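Local structure of GNA33 (Neisseria gonorrhoeae FA 1090, 2G5D) at residues T34-G38 against G39-T43; Q107-N111 against G112-G116. The protein probably cleaves the beta-1,4-glycosidic bond between N-acetylmuramic acid and N-acetylglucosamine in peptidoglycan as an exolytic transglycosylase, leaving a 1,6-anhydro bond in the muramic acid. All blocks are in the same frame, centred on the assembly; numbering follows the deposited sequence.

Contact 1 (T34-G38 against G39-T43); sequences TVAGG and GAVYT
Val35 and Tyr42 face each other as a hydrogen-bonded antiparallel pair and carry the inner face of this hairpin. Their backbones exchange two bonds: Tyr42 N reaches Val35 O at 2.8 Å, almost straight (173° at the hydrogen), while Val35 N gives to Tyr42 O. The side chains cross aslant, with Val35 CG1 4.0 Å from Tyr42 CD1. Because the Tyr42 ring swings beside its own backbone N (chi1 -51°), its CD1 edge also comes to 3.5 Å from Val35 O, which sits near the ring plane. The other face holds Ala36 CB against Val41 CG2 and, at the open end, Thr34 beside Thr43, pointing the same way; the Thr34 methyl CG2 lies 3.4 Å from Thr43 OG1.

Gly37 and Ala40 close the ladder with a second two-bond pair, Ala40 N lying 2.9 Å from Gly37 O. Between them Gly38 and Gly39 form the corner of a type I' turn, both at positive phi, which glycine takes readily. Farther out, Trp106 touches both Val35 and Tyr42, and Tyr346 receives the Tyr42 hydroxyl on its carbonyl oxygen while its own hydroxyl bonds to Gly38 O. With backbone bonds setting the register and the phenol tied at its far end, the ring has polar anchorage beyond its apolar packing, and the hairpin is held to the loop at Tyr346 from both turn and strand.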
loop_
_atom_site.group_PDB
_atom_site.type_symbol
_atom_site.label_atom_id
_atom_site.label_comp_id
_atom_site.label_asym_id
_atom_site.label_seq_id
_atom_site.Cartn_x
_atom_site.Cartn_y
_atom_site.Cartn_z
ATOM N N THR A 34 16.589 -14.320 21.410
ATOM C CA THR A 34 16.970 -13.313 20.434
ATOM C C THR A 34 17.286 -13.930 19.070
ATOM O O THR A 34 17.734 -15.076 18.980
ATOM C CB THR A 34 18.167 -12.450 20.928
ATOM O OG1 THR A 34 19.131 -13.298 21.541
ATOM C CG2 THR A 34 17.732 -11.429 21.962
ATOM N N VAL A 35 17.015 -13.159 18.018
ATOM C CA VAL A 35 17.404 -13.464 16.638
ATOM C C VAL A 35 17.948 -12.143 16.118
ATOM O O VAL A 35 17.447 -11.077 16.476
ATOM C CB VAL A 35 16.174 -13.916 15.756
ATOM C CG1 VAL A 35 16.501 -13.844 14.276
ATOM C CG2 VAL A 35 15.737 -15.326 16.098
ATOM N N ALA A 36 18.990 -12.197 15.304
ATOM C CA ALA A 36 19.600 -10.980 14.789
ATOM C C ALA A 36 19.913 -11.139 13.324
ATOM O O ALA A 36 20.210 -12.236 12.863
ATOM C CB ALA A 36 20.872 -10.645 15.558
ATOM N N GLY A 37 19.886 -10.027 12.607
ATOM C CA GLY A 37 20.237 -10.015 11.199
ATOM C C GLY A 37 19.894 -8.640 10.683
ATOM O O GLY A 37 18.892 -8.044 11.105
ATOM N N GLY A 38 20.753 -8.114 9.818
ATOM C CA GLY A 38 20.510 -6.855 9.118
ATOM C C GLY A 38 20.575 -5.606 9.973
ATOM O O GLY A 38 19.972 -4.591 9.608
ATOM N N GLY A 39 21.304 -5.684 11.098
ATOM C CA GLY A 39 21.284 -4.644 12.148
ATOM C C GLY A 39 20.091 -4.759 13.105
ATOM O O GLY A 39 20.027 -4.077 14.145
ATOM N N ALA A 40 19.139 -5.624 12.765
ATOM C CA ALA A 40 17.955 -5.836 13.584
ATOM C C ALA A 40 18.126 -6.936 14.630
ATOM O O ALA A 40 18.841 -7.935 14.419
ATOM C CB ALA A 40 16.696 -6.089 12.715
ATOM N N VAL A 41 17.476 -6.728 15.772
ATOM C CA VAL A 41 17.459 -7.718 16.859
ATOM C C VAL A 41 16.015 -7.942 17.341
ATOM O O VAL A 41 15.296 -7.007 17.669
ATOM C CB VAL A 41 18.449 -7.335 18.025
ATOM C CG1 VAL A 41 18.377 -8.332 19.172
ATOM C CG2 VAL A 41 19.883 -7.263 17.524
ATOM N N TYR A 42 15.583 -9.198 17.339
ATOM C CA TYR A 42 14.232 -9.544 17.785
ATOM C C TYR A 42 14.304 -10.276 19.122
ATOM O O TYR A 42 15.059 -11.225 19.251
ATOM C CB TYR A 42 13.564 -10.455 16.767
ATOM C CG TYR A 42 13.598 -9.991 15.323
ATOM C CD1 TYR A 42 14.667 -10.318 14.509
ATOM C CD2 TYR A 42 12.521 -9.283 14.755
ATOM C CE1 TYR A 42 14.724 -9.931 13.182
ATOM C CE2 TYR A 42 12.559 -8.892 13.395
ATOM C CZ TYR A 42 13.676 -9.239 12.618
ATOM O OH TYR A 42 13.798 -8.895 11.294
ATOM N N THR A 43 13.515 -9.839 20.102
ATOM C CA THR A 43 13.565 -10.392 21.454
ATOM C C THR A 43 12.179 -10.811 21.896
ATOM O O THR A 43 11.246 -10.002 21.865
ATOM C CB THR A 43 14.162 -9.363 22.479
ATOM O OG1 THR A 43 15.427 -8.909 22.002
ATOM C CG2 THR A 43 14.370 -9.965 23.874
#

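Contact 2 (Q107-N111 against G112-G116); sequences QVAGN and GSLAG
Leu114 lays its two methyls across the Gln107 side chain, the two running at about a right angle. CD2 meets the aliphatic part, 3.5 Å from Gln107 CG, while CD1 comes to 3.5 Å from Gln107 NE2, so the leucine fork spans the glutamine from its methylene to its amide. Gln107 offers this length because its chain is extended beyond CG (chi2 169°). CD2 also packs against the strand itself, 3.3 Å from Val108 O and 4.0 Å from Ala109 CB.

What brings Leu114 back over strand 103-110 is a type I' turn from Gly110 to Ser113, with Asn111 and Gly112 at its corner and both phi angles positive. A single antiparallel bridge closes it: Gly110 N to Ser113 O, 3.0 Å, and Ser113 N to Gly110 O. Ser113 then starts an ST turn, its OG accepting from Ala115 N at 3.1 Å, as the chain leaves for strand 116-129. Gln107 also touches Trp409 and Leu114 touches Tyr407, both on strand 403-413. One water lies within bonding distance of both Val108 O and Leu114 O (2.6 Å from the latter), though it has more acceptors in reach than protons to give.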
loop_
_atom_site.group_PDB
_atom_site.type_symbol
_atom_site.label_atom_id
_atom_site.label_comp_id
_atom_site.label_asym_id
_atom_site.label_seq_id
_atom_site.Cartn_x
_atom_site.Cartn_y
_atom_site.Cartn_z
ATOM N N GLN A 107 9.797 -8.356 20.294
ATOM C CA GLN A 107 10.110 -6.921 20.270
ATOM C C GLN A 107 11.226 -6.642 19.250
ATOM O O GLN A 107 12.218 -7.375 19.187
ATOM C CB GLN A 107 10.518 -6.444 21.654
ATOM C CG GLN A 107 10.772 -4.959 21.677
ATOM C CD GLN A 107 10.920 -4.406 23.077
ATOM O OE1 GLN A 107 11.644 -4.967 23.900
ATOM N NE2 GLN A 107 10.250 -3.279 23.346
ATOM N N VAL A 108 11.048 -5.590 18.458
ATOM C CA VAL A 108 11.912 -5.316 17.304
ATOM C C VAL A 108 12.832 -4.121 17.574
ATOM O O VAL A 108 12.359 -3.029 17.936
ATOM C CB VAL A 108 11.081 -5.099 15.993
ATOM C CG1 VAL A 108 12.022 -4.867 14.783
ATOM C CG2 VAL A 108 10.146 -6.298 15.715
ATOM N N ALA A 109 14.140 -4.350 17.457
ATOM C CA ALA A 109 15.102 -3.245 17.428
ATOM C C ALA A 109 15.762 -3.164 16.063
ATOM O O ALA A 109 16.202 -4.169 15.516
ATOM C CB ALA A 109 16.151 -3.371 18.543
ATOM N N GLY A 110 15.794 -1.959 15.504
ATOM C CA GLY A 110 16.526 -1.671 14.277
ATOM C C GLY A 110 17.737 -0.811 14.567
ATOM O O GLY A 110 17.613 0.334 15.020
ATOM N N ASN A 111 18.918 -1.360 14.287
ATOM C CA ASN A 111 20.177 -0.631 14.456
ATOM C C ASN A 111 20.337 -0.040 15.865
ATOM O O ASN A 111 20.701 1.129 16.033
ATOM C CB ASN A 111 20.302 0.438 13.366
ATOM C CG ASN A 111 20.285 -0.160 11.976
ATOM O OD1 ASN A 111 21.023 -1.109 11.695
ATOM N ND2 ASN A 111 19.446 0.382 11.101
ATOM N N GLY A 112 20.026 -0.872 16.860
ATOM C CA GLY A 112 20.201 -0.545 18.265
ATOM C C GLY A 112 19.081 0.241 18.922
ATOM O O GLY A 112 19.142 0.522 20.125
ATOM N N SER A 113 18.053 0.578 18.147
ATOM C CA SER A 113 16.963 1.413 18.636
ATOM C C SER A 113 15.601 0.743 18.504
ATOM O O SER A 113 15.222 0.246 17.439
ATOM C CB SER A 113 16.969 2.779 17.936
ATOM O OG SER A 113 15.924 3.603 18.428
ATOM N N LEU A 114 14.879 0.717 19.621
ATOM C CA LEU A 114 13.487 0.283 19.645
ATOM C C LEU A 114 12.577 1.294 18.934
ATOM O O LEU A 114 11.483 0.950 18.478
ATOM C CB LEU A 114 13.021 0.054 21.100
ATOM C CG LEU A 114 13.578 -1.201 21.792
ATOM C CD1 LEU A 114 13.145 -1.272 23.238
ATOM C CD2 LEU A 114 13.171 -2.486 21.050
ATOM N N ALA A 115 13.032 2.538 18.839
ATOM C CA ALA A 115 12.209 3.620 18.310
ATOM C C ALA A 115 12.295 3.681 16.800
ATOM O O ALA A 115 13.398 3.632 16.228
ATOM C CB ALA A 115 12.618 4.960 18.932
ATOM N N GLY A 116 11.141 3.809 16.157
ATOM C CA GLY A 116 11.066 3.888 14.699
ATOM C C GLY A 116 9.985 4.839 14.232
ATOM O O GLY A 116 9.456 5.645 15.010
HETATM O O HOH W 1 10.212 -1.302 18.647
HETATM O O HOH W 2 19.210 -3.538 16.660
#

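Contacts 1 and 2 lie side by side, their centres about 9 Å apart, because strands 40-44 and 103-110 are antiparallel neighbours. Thr43 O and Gln107 N are 2.7 Å apart and Val41 N and Ala109 O 2.9 Å, both probable hydrogen bonds; a further backbone bond joins Gly39 to Asn111, bringing the two type I' turns together at the same end of the ladder. The face bearing Tyr42 continues onto Val108, with Tyr42 CD2 3.9 Å from Val108 CG2. Strand 103-110 also pairs with strand 403-413, which overlaps the 3D family of the double-psi beta-barrel clan, so the 34-43 hairpin probably extends that barrel layer. Both are surface contacts, their centres about 25 and 23 Å from the chain's centre.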